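Local structure of putative tagatose-6-phosphate ketose/aldose isomerase (Escherichia coli, 3C3J) at residues 110-115 with 164-169; 280-285 with 308-313; 103-108 with 128-133; 22-27 with 203-208. The protein belongs to the SIS family and carries two SIS domains in one chain, each built round a parallel beta sheet flanked by helices. All coordinates share one frame; numbering follows the deposited sequence.

Interaction 1. Residues 110-115 with 164-169; sequences FGRSGN and ETHDRG
Arg112 reaches across to the backbone of the 164-169 loop and ends between two carbonyl oxygens, both taken by NH1. The stronger bond runs from Arg112 NH1 to Gly169 O (2.7 Å); the oxygen lies in the guanidinium plane, and the donor sits nearly along the C=O axis. The second, from Arg112 NH1 to Asp167 O (3.1 Å), is weak: its N-H...O angle is only 133°, and the oxygen stands oblique to the guanidinium. CG and CD run out straight from the backbone, with CG turned away from the residue's own N (chi1 172°), and a bend at chi3 (41°) then swings the guanidinium in to the loop. NH2 adds a weak hydrogen bond to Phe170 O, so the guanidinium engages the carbonyls of Asp167, Gly169 and Phe170, two of these bonds being weak. Residues 110-115 leave strand 105-111 at the carboxyl end of the parallel sheet of the first SIS domain, where the strand-to-helix loops of such alpha/beta folds lie. The backbone folds through an inverse gamma turn at His166, whose side chain crosses that of Arg112 at about a right angle: Arg112 CG rests 3.9 Å from His166 CD2, while the carbonyl oxygen of Arg112 lies over one face of the imidazole. Asp167 brings CB to 3.7 Å from Arg112 NH1, but its carboxylate is used by Ser174, Ser175 and Thr173 N at the start of helix 174-187, fixing the loop that offers the carbonyls. Beyond Arg112, Ser113 OG closes an ST turn by accepting from Asn115 N (3.0 Å).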
loop_
_atom_site.group_PDB
_atom_site.type_symbol
_atom_site.label_atom_id
_atom_site.label_comp_id
_atom_site.label_asym_id
_atom_site.label_seq_id
_atom_site.Cartn_x
_atom_site.Cartn_y
_atom_site.Cartn_z
ATOM N N PHE A 110 17.627 2.604 -0.608
ATOM C CA PHE A 110 17.714 3.323 0.652
ATOM C C PHE A 110 18.061 2.383 1.800
ATOM O O PHE A 110 17.445 1.340 1.963
ATOM C CB PHE A 110 16.371 3.996 0.944
ATOM C CG PHE A 110 15.974 5.004 -0.072
ATOM C CD1 PHE A 110 16.632 6.216 -0.150
ATOM C CD2 PHE A 110 14.932 4.752 -0.962
ATOM C CE1 PHE A 110 16.269 7.165 -1.082
ATOM C CE2 PHE A 110 14.563 5.714 -1.921
ATOM C CZ PHE A 110 15.235 6.913 -1.980
ATOM N N GLY A 111 19.036 2.755 2.613
ATOM C CA GLY A 111 19.323 2.001 3.847
ATOM C C GLY A 111 20.112 2.844 4.824
ATOM O O GLY A 111 21.159 3.407 4.473
ATOM N N ARG A 112 19.602 2.962 6.037
ATOM C CA ARG A 112 20.290 3.680 7.098
ATOM C C ARG A 112 21.652 3.023 7.384
ATOM O O ARG A 112 22.687 3.662 7.230
ATOM C CB ARG A 112 19.412 3.751 8.349
ATOM C CG ARG A 112 20.152 4.312 9.567
ATOM C CD ARG A 112 19.355 4.333 10.834
ATOM N NE ARG A 112 18.518 3.164 11.089
ATOM C CZ ARG A 112 17.788 3.008 12.196
ATOM N NH1 ARG A 112 17.863 3.885 13.188
ATOM N NH2 ARG A 112 17.005 1.949 12.334
ATOM N N SER A 113 21.657 1.744 7.732
ATOM C CA SER A 113 22.910 1.030 8.019
ATOM C C SER A 113 23.639 0.530 6.787
ATOM O O SER A 113 24.844 0.340 6.824
ATOM C CB SER A 113 22.643 -0.168 8.936
ATOM O OG SER A 113 22.031 -1.251 8.237
ATOM N N GLY A 114 22.893 0.276 5.706
ATOM C CA GLY A 114 23.440 -0.303 4.488
ATOM C C GLY A 114 23.736 -1.785 4.647
ATOM O O GLY A 114 24.280 -2.418 3.743
ATOM N N ASN A 115 23.345 -2.327 5.796
ATOM C CA ASN A 115 23.660 -3.687 6.178
ATOM C C ASN A 115 22.419 -4.592 6.355
ATOM O O ASN A 115 22.564 -5.791 6.617
ATOM C CB ASN A 115 24.450 -3.678 7.496
ATOM C CG ASN A 115 25.877 -3.186 7.351
ATOM O OD1 ASN A 115 26.400 -2.562 8.281
ATOM N ND2 ASN A 115 26.521 -3.463 6.216
ATOM N N GLU A 164 25.495 12.617 10.973
ATOM C CA GLU A 164 24.505 12.686 12.051
ATOM C C GLU A 164 23.197 11.983 11.730
ATOM O O GLU A 164 22.404 11.714 12.638
ATOM C CB GLU A 164 24.204 14.131 12.470
ATOM C CG GLU A 164 23.391 14.998 11.452
ATOM C CD GLU A 164 24.244 15.694 10.417
ATOM O OE1 GLU A 164 25.334 15.179 10.106
ATOM O OE2 GLU A 164 23.815 16.772 9.926
ATOM N N THR A 165 22.972 11.674 10.461
ATOM C CA THR A 165 21.725 11.018 10.053
ATOM C C THR A 165 21.777 9.487 10.170
ATOM O O THR A 165 20.794 8.836 9.858
ATOM C CB THR A 165 21.280 11.413 8.614
ATOM O OG1 THR A 165 22.166 10.817 7.642
ATOM C CG2 THR A 165 21.244 12.921 8.455
ATOM N N HIS A 166 22.899 8.910 10.615
ATOM C CA HIS A 166 22.937 7.482 10.940
ATOM C C HIS A 166 22.277 7.363 12.315
ATOM O O HIS A 166 22.964 7.260 13.334
ATOM C CB HIS A 166 24.363 6.940 10.957
ATOM C CG HIS A 166 24.452 5.439 11.070
ATOM N ND1 HIS A 166 25.601 4.741 10.777
ATOM C CD2 HIS A 166 23.530 4.504 11.410
ATOM C CE1 HIS A 166 25.397 3.446 10.964
ATOM N NE2 HIS A 166 24.148 3.275 11.353
ATOM N N ASP A 167 20.941 7.416 12.322
ATOM C CA ASP A 167 20.148 7.546 13.547
ATOM C C ASP A 167 20.442 6.421 14.533
ATOM O O ASP A 167 20.463 5.233 14.152
ATOM C CB ASP A 167 18.642 7.544 13.239
ATOM C CG ASP A 167 18.170 8.778 12.475
ATOM O OD1 ASP A 167 18.726 9.896 12.653
ATOM O OD2 ASP A 167 17.191 8.623 11.709
ATOM N N ARG A 168 20.701 6.806 15.782
ATOM C CA ARG A 168 20.890 5.868 16.896
ATOM C C ARG A 168 19.544 5.352 17.430
ATOM O O ARG A 168 19.452 4.208 17.877
ATOM C CB ARG A 168 21.660 6.528 18.040
ATOM C CG ARG A 168 23.102 6.873 17.738
ATOM C CD ARG A 168 23.763 7.505 18.945
ATOM N NE ARG A 168 25.105 7.983 18.659
ATOM C CZ ARG A 168 26.184 7.214 18.569
ATOM N NH1 ARG A 168 27.369 7.741 18.310
ATOM N NH2 ARG A 168 26.089 5.925 18.714
ATOM N N GLY A 169 18.515 6.193 17.387
ATOM C CA GLY A 169 17.151 5.787 17.746
ATOM C C GLY A 169 16.676 4.626 16.896
ATOM O O GLY A 169 16.980 4.565 15.695
#

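Interaction 2. Residues 280-285 with 308-313; sequences VFVSSH and VIAIAA
Val280 and Val282 pair with Ile309 and Ile311 through backbone hydrogen bonds, the first shell of the contact. Val280 N donates to Ile309 O (2.8 Å). Ile311 N returns a nearly straight bond to Val280 O (2.9 Å, N-H...O angle 178°), and Val282 N donates to Ile311 O (3.0 Å). On one face of the sheet Phe281 and Ile311 lie side by side and point the same way, with Ile311 CD1 meeting the edge of the phenyl ring at CE1 (4.1 Å). CG1 of Ile311 stands beside its own backbone N (chi1 -51°), and an extended chi2 carries CD1 to that edge. Val280 and Ala310 occupy the other face; one residue beyond the last bridge, Val282 CB packs on Ala312 CB at 3.8 Å. Where the chains part, a water donates to Val282 O (2.8 Å) and accepts from Ala313 N (2.9 Å), carrying the link one step further. Outside this shell, Phe342 of helix 335-356 stacks on Phe281 and also touches Ile311, while Leu296 of helix 288-302 packs on Ala310. Asp335 bonds to Ser283 OG and Ser284 N, fixing the turn beyond the strand. Two neighbouring parallel strands with helix 288-302 between them in sequence make the beta-alpha-beta unit typical of the SIS fold.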
loop_
_atom_site.group_PDB
_atom_site.type_symbol
_atom_site.label_atom_id
_atom_site.label_comp_id
_atom_site.label_asym_id
_atom_site.label_seq_id
_atom_site.Cartn_x
_atom_site.Cartn_y
_atom_site.Cartn_z
ATOM N N VAL A 280 -5.464 14.684 9.489
ATOM C CA VAL A 280 -5.554 14.856 8.046
ATOM C C VAL A 280 -4.463 15.790 7.576
ATOM O O VAL A 280 -4.421 16.962 7.973
ATOM C CB VAL A 280 -6.935 15.381 7.609
ATOM C CG1 VAL A 280 -6.993 15.546 6.077
ATOM C CG2 VAL A 280 -8.050 14.447 8.124
ATOM N N PHE A 281 -3.591 15.267 6.719
ATOM C CA PHE A 281 -2.564 16.050 6.045
ATOM C C PHE A 281 -3.178 16.666 4.759
ATOM O O PHE A 281 -3.322 15.987 3.736
ATOM C CB PHE A 281 -1.359 15.174 5.647
ATOM C CG PHE A 281 -0.630 14.490 6.805
ATOM C CD1 PHE A 281 -0.689 14.963 8.121
ATOM C CD2 PHE A 281 0.198 13.412 6.537
ATOM C CE1 PHE A 281 -0.002 14.323 9.134
ATOM C CE2 PHE A 281 0.916 12.786 7.532
ATOM C CZ PHE A 281 0.837 13.243 8.834
ATOM N N VAL A 282 -3.548 17.945 4.818
ATOM C CA VAL A 282 -4.250 18.578 3.720
ATOM C C VAL A 282 -3.303 18.958 2.567
ATOM O O VAL A 282 -2.277 19.615 2.770
ATOM C CB VAL A 282 -5.030 19.822 4.227
ATOM C CG1 VAL A 282 -5.781 20.536 3.073
ATOM C CG2 VAL A 282 -5.990 19.412 5.325
ATOM N N SER A 283 -3.659 18.545 1.356
ATOM C CA SER A 283 -2.868 18.871 0.176
ATOM C C SER A 283 -2.771 20.375 -0.041
ATOM O O SER A 283 -3.698 21.116 0.276
ATOM C CB SER A 283 -3.440 18.181 -1.075
ATOM O OG SER A 283 -2.662 18.483 -2.221
ATOM N N SER A 284 -1.633 20.807 -0.576
ATOM C CA SER A 284 -1.442 22.172 -1.079
ATOM C C SER A 284 -1.827 22.309 -2.548
ATOM O O SER A 284 -1.822 23.415 -3.109
ATOM C CB SER A 284 0.022 22.584 -0.905
ATOM O OG SER A 284 0.867 21.751 -1.670
ATOM N N HIS A 285 -2.131 21.186 -3.179
ATOM C CA HIS A 285 -2.507 21.200 -4.574
ATOM C C HIS A 285 -3.968 21.625 -4.653
ATOM O O HIS A 285 -4.829 21.064 -3.975
ATOM C CB HIS A 285 -2.278 19.849 -5.259
ATOM C CG HIS A 285 -2.400 19.911 -6.750
ATOM N ND1 HIS A 285 -3.614 20.045 -7.390
ATOM C CD2 HIS A 285 -1.462 19.859 -7.725
ATOM C CE1 HIS A 285 -3.417 20.078 -8.703
ATOM N NE2 HIS A 285 -2.121 19.961 -8.932
ATOM N N VAL A 308 -10.547 15.141 15.638
ATOM C CA VAL A 308 -10.160 15.254 14.229
ATOM C C VAL A 308 -9.296 16.499 14.095
ATOM O O VAL A 308 -9.751 17.603 14.386
ATOM C CB VAL A 308 -11.353 15.354 13.270
ATOM C CG1 VAL A 308 -10.863 15.456 11.773
ATOM C CG2 VAL A 308 -12.309 14.142 13.447
ATOM N N ILE A 309 -8.038 16.316 13.674
ATOM C CA ILE A 309 -7.078 17.417 13.521
ATOM C C ILE A 309 -6.709 17.540 12.046
ATOM O O ILE A 309 -6.290 16.574 11.441
ATOM C CB ILE A 309 -5.779 17.172 14.334
ATOM C CG1 ILE A 309 -6.070 17.021 15.821
ATOM C CG2 ILE A 309 -4.744 18.280 14.124
ATOM C CD1 ILE A 309 -4.819 16.739 16.629
ATOM N N ALA A 310 -6.907 18.727 11.487
ATOM C CA ALA A 310 -6.451 19.075 10.152
ATOM C C ALA A 310 -5.144 19.834 10.290
ATOM O O ALA A 310 -5.055 20.796 11.074
ATOM C CB ALA A 310 -7.457 19.936 9.454
ATOM N N ILE A 311 -4.142 19.425 9.514
ATOM C CA ILE A 311 -2.902 20.181 9.373
ATOM C C ILE A 311 -2.852 20.739 7.947
ATOM O O ILE A 311 -2.936 19.982 6.984
ATOM C CB ILE A 311 -1.645 19.326 9.693
ATOM C CG1 ILE A 311 -1.798 18.613 11.047
ATOM C CG2 ILE A 311 -0.399 20.194 9.697
ATOM C CD1 ILE A 311 -0.638 17.679 11.398
ATOM N N ALA A 312 -2.771 22.067 7.816
ATOM C CA ALA A 312 -2.849 22.723 6.509
ATOM C C ALA A 312 -2.054 24.017 6.431
ATOM O O ALA A 312 -1.873 24.703 7.438
ATOM C CB ALA A 312 -4.311 22.985 6.118
ATOM N N ALA A 313 -1.634 24.358 5.210
ATOM C CA ALA A 313 -0.988 25.632 4.916
ATOM C C ALA A 313 -1.965 26.805 4.990
ATOM O O ALA A 313 -1.593 27.871 5.429
ATOM C CB ALA A 313 -0.352 25.595 3.558
HETATM O O HOH W 1 -1.611 22.305 3.123
#

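Interaction 3. Residues 103-108 with 128-133; sequences HPLLLI and QFVPEC
Leu105 and Val130 make the tight part of this contact. Leu105 CB lies 3.8 Å from Val130 CG1, and the two side chains cross at about a right angle. Val130 CG1 also presses against His103 O at 3.2 Å; with chi1 -174° that methyl stands opposite the residue's own N, leaving CG2 to meet Leu105 CD2. The same CD2 touches Cys133 SG (4.0 Å), both residues lying on one face of the sheet at the parallel bridge between Leu105 and Cys133. The backbone is joined by Leu105 N to Glu132 O (2.9 Å), and that oxygen also receives a CA-H...O contact from Pro104 CA (3.2 Å).

The other side is looser. Partly exposed Glu132 lays its extended chain alongside the Pro104 ring, OE1 coming to 3.6 Å from Pro104 CG, a contact without a hydrogen bond. The polar end is held by other residues: OE2 hydrogen-bonds to Tyr134 OH and pairs with Lys51 in a salt bridge. A water links the two backbones, accepting from Glu132 N (2.9 Å) and donating weakly to His103 O, the oxygen that Val130 CG1 also touches.

Val130 is the first residue to leave helix 117-129, and the chain then turns into strand 133-139, completing a beta-alpha-beta crossover from strand 105-111. Ala126 of that helix packs on both Leu105 and Cys133, while strand 55-59 borders 105-111 on its other side.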
loop_
_atom_site.group_PDB
_atom_site.type_symbol
_atom_site.label_atom_id
_atom_site.label_comp_id
_atom_site.label_asym_id
_atom_site.label_seq_id
_atom_site.Cartn_x
_atom_site.Cartn_y
_atom_site.Cartn_z
ATOM N N HIS A 103 14.335 -4.880 -19.792
ATOM C CA HIS A 103 14.634 -3.447 -19.792
ATOM C C HIS A 103 15.826 -3.148 -18.892
ATOM O O HIS A 103 16.067 -3.889 -17.932
ATOM C CB HIS A 103 13.463 -2.620 -19.256
ATOM C CG HIS A 103 12.179 -2.842 -19.979
ATOM N ND1 HIS A 103 12.032 -2.608 -21.325
ATOM C CD2 HIS A 103 10.976 -3.269 -19.535
ATOM C CE1 HIS A 103 10.796 -2.897 -21.685
ATOM N NE2 HIS A 103 10.128 -3.279 -20.612
ATOM N N PRO A 104 16.528 -2.035 -19.153
ATOM C CA PRO A 104 17.537 -1.640 -18.193
ATOM C C PRO A 104 16.859 -1.205 -16.890
ATOM O O PRO A 104 15.677 -0.831 -16.886
ATOM C CB PRO A 104 18.279 -0.465 -18.873
ATOM C CG PRO A 104 17.786 -0.428 -20.302
ATOM C CD PRO A 104 16.438 -1.079 -20.282
ATOM N N LEU A 105 17.590 -1.328 -15.793
ATOM C CA LEU A 105 17.108 -0.921 -14.482
ATOM C C LEU A 105 18.122 -0.047 -13.755
ATOM O O LEU A 105 19.317 -0.342 -13.738
ATOM C CB LEU A 105 16.844 -2.165 -13.635
ATOM C CG LEU A 105 16.493 -1.983 -12.157
ATOM C CD1 LEU A 105 15.204 -1.175 -11.961
ATOM C CD2 LEU A 105 16.375 -3.314 -11.443
ATOM N N LEU A 106 17.628 0.998 -13.098
ATOM C CA LEU A 106 18.393 1.762 -12.143
ATOM C C LEU A 106 17.702 1.533 -10.801
ATOM O O LEU A 106 16.539 1.910 -10.632
ATOM C CB LEU A 106 18.392 3.254 -12.481
ATOM C CG LEU A 106 19.060 4.175 -11.443
ATOM C CD1 LEU A 106 20.517 3.744 -11.137
ATOM C CD2 LEU A 106 18.972 5.669 -11.850
ATOM N N LEU A 107 18.404 0.906 -9.880
ATOM C CA LEU A 107 17.856 0.606 -8.552
ATOM C C LEU A 107 18.378 1.618 -7.551
ATOM O O LEU A 107 19.599 1.714 -7.323
ATOM C CB LEU A 107 18.225 -0.813 -8.098
ATOM C CG LEU A 107 17.531 -1.330 -6.838
ATOM C CD1 LEU A 107 15.995 -1.437 -7.058
ATOM C CD2 LEU A 107 18.144 -2.670 -6.388
ATOM N N ILE A 108 17.451 2.376 -6.963
ATOM C CA ILE A 108 17.786 3.352 -5.928
ATOM C C ILE A 108 17.513 2.688 -4.569
ATOM O O ILE A 108 16.365 2.432 -4.213
ATOM C CB ILE A 108 16.989 4.641 -6.097
ATOM C CG1 ILE A 108 17.248 5.238 -7.483
ATOM C CG2 ILE A 108 17.379 5.664 -5.004
ATOM C CD1 ILE A 108 16.151 6.144 -7.922
ATOM N N GLN A 128 21.240 -10.217 -10.620
ATOM C CA GLN A 128 20.958 -11.552 -11.153
ATOM C C GLN A 128 19.862 -11.545 -12.222
ATOM O O GLN A 128 20.001 -12.213 -13.259
ATOM C CB GLN A 128 20.527 -12.492 -10.036
ATOM C CG GLN A 128 21.620 -13.117 -9.226
ATOM C CD GLN A 128 21.013 -14.086 -8.193
ATOM O OE1 GLN A 128 20.932 -15.313 -8.409
ATOM N NE2 GLN A 128 20.529 -13.532 -7.119
ATOM N N PHE A 129 18.774 -10.817 -11.960
ATOM C CA PHE A 129 17.604 -10.820 -12.852
ATOM C C PHE A 129 17.729 -9.905 -14.084
ATOM O O PHE A 129 17.217 -10.240 -15.148
ATOM C CB PHE A 129 16.322 -10.443 -12.098
ATOM C CG PHE A 129 15.648 -11.602 -11.423
ATOM C CD1 PHE A 129 16.187 -12.181 -10.308
ATOM C CD2 PHE A 129 14.445 -12.112 -11.914
ATOM C CE1 PHE A 129 15.550 -13.273 -9.705
ATOM C CE2 PHE A 129 13.831 -13.190 -11.320
ATOM C CZ PHE A 129 14.372 -13.755 -10.214
ATOM N N VAL A 130 18.376 -8.757 -13.932
ATOM C CA VAL A 130 18.322 -7.706 -14.954
ATOM C C VAL A 130 19.705 -7.537 -15.570
ATOM O O VAL A 130 20.643 -7.077 -14.906
ATOM C CB VAL A 130 17.767 -6.388 -14.402
ATOM C CG1 VAL A 130 17.575 -5.343 -15.560
ATOM C CG2 VAL A 130 16.462 -6.661 -13.658
ATOM N N PRO A 131 19.846 -7.962 -16.840
ATOM C CA PRO A 131 21.147 -7.920 -17.488
ATOM C C PRO A 131 21.827 -6.561 -17.474
ATOM O O PRO A 131 23.028 -6.488 -17.238
ATOM C CB PRO A 131 20.854 -8.382 -18.926
ATOM C CG PRO A 131 19.568 -9.075 -18.869
ATOM C CD PRO A 131 18.799 -8.536 -17.719
ATOM N N GLU A 132 21.088 -5.501 -17.759
ATOM C CA GLU A 132 21.631 -4.142 -17.699
ATOM C C GLU A 132 21.093 -3.410 -16.468
ATOM O O GLU A 132 20.047 -2.769 -16.499
ATOM C CB GLU A 132 21.323 -3.373 -18.988
ATOM C CG GLU A 132 22.193 -2.126 -19.113
ATOM C CD GLU A 132 21.869 -1.244 -20.301
ATOM O OE1 GLU A 132 21.085 -1.655 -21.189
ATOM O OE2 GLU A 132 22.433 -0.119 -20.327
ATOM N N CYS A 133 21.857 -3.505 -15.392
ATOM C CA CYS A 133 21.432 -3.064 -14.078
ATOM C C CYS A 133 22.447 -2.083 -13.506
ATOM O O CYS A 133 23.687 -2.325 -13.562
ATOM C CB CYS A 133 21.283 -4.250 -13.138
ATOM S SG CYS A 133 20.346 -3.860 -11.671
HETATM O O HOH W 2 18.374 -5.333 -18.758
#

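Interaction 4. Residues 22-27 with 203-208; sequences HQPRAW and RCQAIL
Trp27 and Cys204 supply the sulfur-aromatic part of the contact. Cys204 SG sits 4.8 Å from the centroid of the six-membered ring of Trp27 and in the ring plane, so the sulfur meets the edge, not a face. Cys204 CB is as near as the sulfur, 3.6 Å from Trp27 CZ3, which makes the far rim of the indole the touching part. Trp27 CG stands beside its own backbone N (chi1 -60°), turning the indole back along its helix, where Pro24 N lies over the centre of one face. The ring nitrogen is satisfied by Thr177 OG1 of helix 174-187, and Phe340 meets the indole edge-to-face; together they fix its rotation.

The helices themselves, 23-27 and 203-208, run nearly antiparallel at 167°, their axes 9.6 Å apart at closest. They belong to long helix 23-49 and to helix 198-210, which packs against helix 335-356 of the second SIS domain, with Ile207 set against Cys341 and Tyr345.

Apolar packing centres on Pro24, whose ring points into the gap between the helices. Its CG approaches Cys204 CB (4.4 Å), and its CD meets Leu208 CD1 (4.3 Å) one turn further along.

The polar approach is carbon to oxygen, with no hydrogen bond across the segments: Gln205, bent at chi2 (74°), brings OE1 to 3.6 Å from Pro24 CG. The Gln205 chain crosses the proline ring at about a right angle, and its NE2 makes a weak hydrogen bond to Thr6 O.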
loop_
_atom_site.group_PDB
_atom_site.type_symbol
_atom_site.label_atom_id
_atom_site.label_comp_id
_atom_site.label_asym_id
_atom_site.label_seq_id
_atom_site.Cartn_x
_atom_site.Cartn_y
_atom_site.Cartn_z
ATOM N N HIS A 22 17.813 17.889 14.613
ATOM C CA HIS A 22 18.897 18.175 13.656
ATOM C C HIS A 22 18.546 17.968 12.173
ATOM O O HIS A 22 19.402 18.108 11.295
ATOM C CB HIS A 22 20.234 17.506 14.063
ATOM C CG HIS A 22 20.328 16.020 13.854
ATOM N ND1 HIS A 22 19.726 15.342 12.817
ATOM C CD2 HIS A 22 21.045 15.091 14.534
ATOM C CE1 HIS A 22 20.059 14.063 12.877
ATOM N NE2 HIS A 22 20.852 13.884 13.917
ATOM N N GLN A 23 17.276 17.687 11.892
ATOM C CA GLN A 23 16.827 17.454 10.514
ATOM C C GLN A 23 17.018 18.627 9.535
ATOM O O GLN A 23 17.686 18.436 8.502
ATOM C CB GLN A 23 15.398 16.961 10.522
ATOM C CG GLN A 23 15.330 15.474 10.831
ATOM C CD GLN A 23 13.901 14.999 10.971
ATOM O OE1 GLN A 23 13.149 15.497 11.831
ATOM N NE2 GLN A 23 13.502 14.064 10.123
ATOM N N PRO A 24 16.469 19.828 9.843
ATOM C CA PRO A 24 16.662 20.943 8.899
ATOM C C PRO A 24 18.141 21.172 8.527
ATOM O O PRO A 24 18.478 21.304 7.349
ATOM C CB PRO A 24 16.028 22.144 9.644
ATOM C CG PRO A 24 15.089 21.552 10.544
ATOM C CD PRO A 24 15.647 20.257 10.988
ATOM N N ARG A 25 19.024 21.103 9.513
ATOM C CA ARG A 25 20.433 21.306 9.270
ATOM C C ARG A 25 21.014 20.186 8.425
ATOM O O ARG A 25 21.808 20.432 7.523
ATOM C CB ARG A 25 21.181 21.374 10.599
ATOM C CG ARG A 25 22.642 21.721 10.482
ATOM C CD ARG A 25 23.190 22.033 11.815
ATOM N NE ARG A 25 23.100 20.848 12.664
ATOM C CZ ARG A 25 23.434 20.821 13.943
ATOM N NH1 ARG A 25 23.859 21.911 14.539
ATOM N NH2 ARG A 25 23.338 19.695 14.619
ATOM N N ALA A 26 20.610 18.956 8.730
ATOM C CA ALA A 26 21.082 17.784 7.975
ATOM C C ALA A 26 20.642 17.839 6.498
ATOM O O ALA A 26 21.414 17.478 5.592
ATOM C CB ALA A 26 20.613 16.483 8.657
ATOM N N TRP A 27 19.425 18.316 6.254
ATOM C CA TRP A 27 18.890 18.394 4.889
ATOM C C TRP A 27 19.767 19.282 4.016
ATOM O O TRP A 27 20.162 18.901 2.918
ATOM C CB TRP A 27 17.456 18.917 4.903
ATOM C CG TRP A 27 16.511 18.059 5.674
ATOM C CD1 TRP A 27 16.706 16.750 6.038
ATOM C CD2 TRP A 27 15.220 18.418 6.148
ATOM N NE1 TRP A 27 15.645 16.292 6.717
ATOM C CE2 TRP A 27 14.707 17.290 6.821
ATOM C CE3 TRP A 27 14.450 19.587 6.096
ATOM C CZ2 TRP A 27 13.443 17.285 7.424
ATOM C CZ3 TRP A 27 13.178 19.584 6.711
ATOM C CH2 TRP A 27 12.694 18.447 7.348
ATOM N N ARG A 203 10.990 26.284 7.272
ATOM C CA ARG A 203 9.649 26.076 7.752
ATOM C C ARG A 203 9.604 24.970 8.778
ATOM O O ARG A 203 8.947 25.104 9.782
ATOM C CB ARG A 203 8.712 25.771 6.603
ATOM C CG ARG A 203 7.270 25.960 6.943
ATOM C CD ARG A 203 6.430 25.494 5.774
ATOM N NE ARG A 203 5.141 26.140 5.750
ATOM C CZ ARG A 203 4.273 25.986 4.762
ATOM N NH1 ARG A 203 4.553 25.177 3.747
ATOM N NH2 ARG A 203 3.132 26.635 4.785
ATOM N N CYS A 204 10.348 23.888 8.538
ATOM C CA CYS A 204 10.396 22.793 9.500
ATOM C C CYS A 204 11.110 23.211 10.795
ATOM O O CYS A 204 10.695 22.802 11.887
ATOM C CB CYS A 204 11.016 21.549 8.858
ATOM S SG CYS A 204 9.892 20.826 7.629
ATOM N N GLN A 205 12.132 24.052 10.683
ATOM C CA GLN A 205 12.772 24.643 11.879
ATOM C C GLN A 205 11.753 25.493 12.650
ATOM O O GLN A 205 11.707 25.429 13.874
ATOM C CB GLN A 205 14.019 25.456 11.481
ATOM C CG GLN A 205 14.824 26.096 12.638
ATOM C CD GLN A 205 15.639 25.079 13.438
ATOM O OE1 GLN A 205 15.573 23.874 13.187
ATOM N NE2 GLN A 205 16.401 25.566 14.430
ATOM N N ALA A 206 10.934 26.268 11.943
ATOM C CA ALA A 206 9.840 27.042 12.591
ATOM C C ALA A 206 8.791 26.148 13.282
ATOM O O ALA A 206 8.261 26.505 14.359
ATOM C CB ALA A 206 9.168 27.981 11.586
ATOM N N ILE A 207 8.486 24.996 12.663
ATOM C CA ILE A 207 7.537 24.056 13.238
ATOM C C ILE A 207 8.108 23.541 14.556
ATOM O O ILE A 207 7.459 23.608 15.601
ATOM C CB ILE A 207 7.206 22.869 12.282
ATOM C CG1 ILE A 207 6.355 23.369 11.083
ATOM C CG2 ILE A 207 6.468 21.754 13.054
ATOM C CD1 ILE A 207 6.217 22.404 9.906
ATOM N N LEU A 208 9.338 23.075 14.517
ATOM C CA LEU A 208 9.965 22.544 15.725
ATOM C C LEU A 208 10.029 23.617 16.823
ATOM O O LEU A 208 9.729 23.352 17.966
ATOM C CB LEU A 208 11.363 22.033 15.397
ATOM C CG LEU A 208 11.425 20.782 14.510
ATOM C CD1 LEU A 208 12.898 20.370 14.286
ATOM C CD2 LEU A 208 10.578 19.621 15.081
#

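Interactions 2 and 3 are equivalent in kind: each joins adjacent parallel strands of a beta-alpha-beta unit, one in each SIS domain, on opposite sides of the chain's centre and about 38 Å apart between centres. Both are buried, and each has a water bridging the backbones at one end of the pairing, beyond it in interaction 2 and ahead of it in interaction 3. Interaction 1 shares strand 105-111 with interaction 3 but takes its opposite end, where, in a partly buried contact, an arginine holds loop carbonyls. Interaction 4 is buried helix packing without a hydrogen bond across it; it adjoins both interaction 1, through Ala26 against Thr165, and interaction 2, through Arg203 against Ala313.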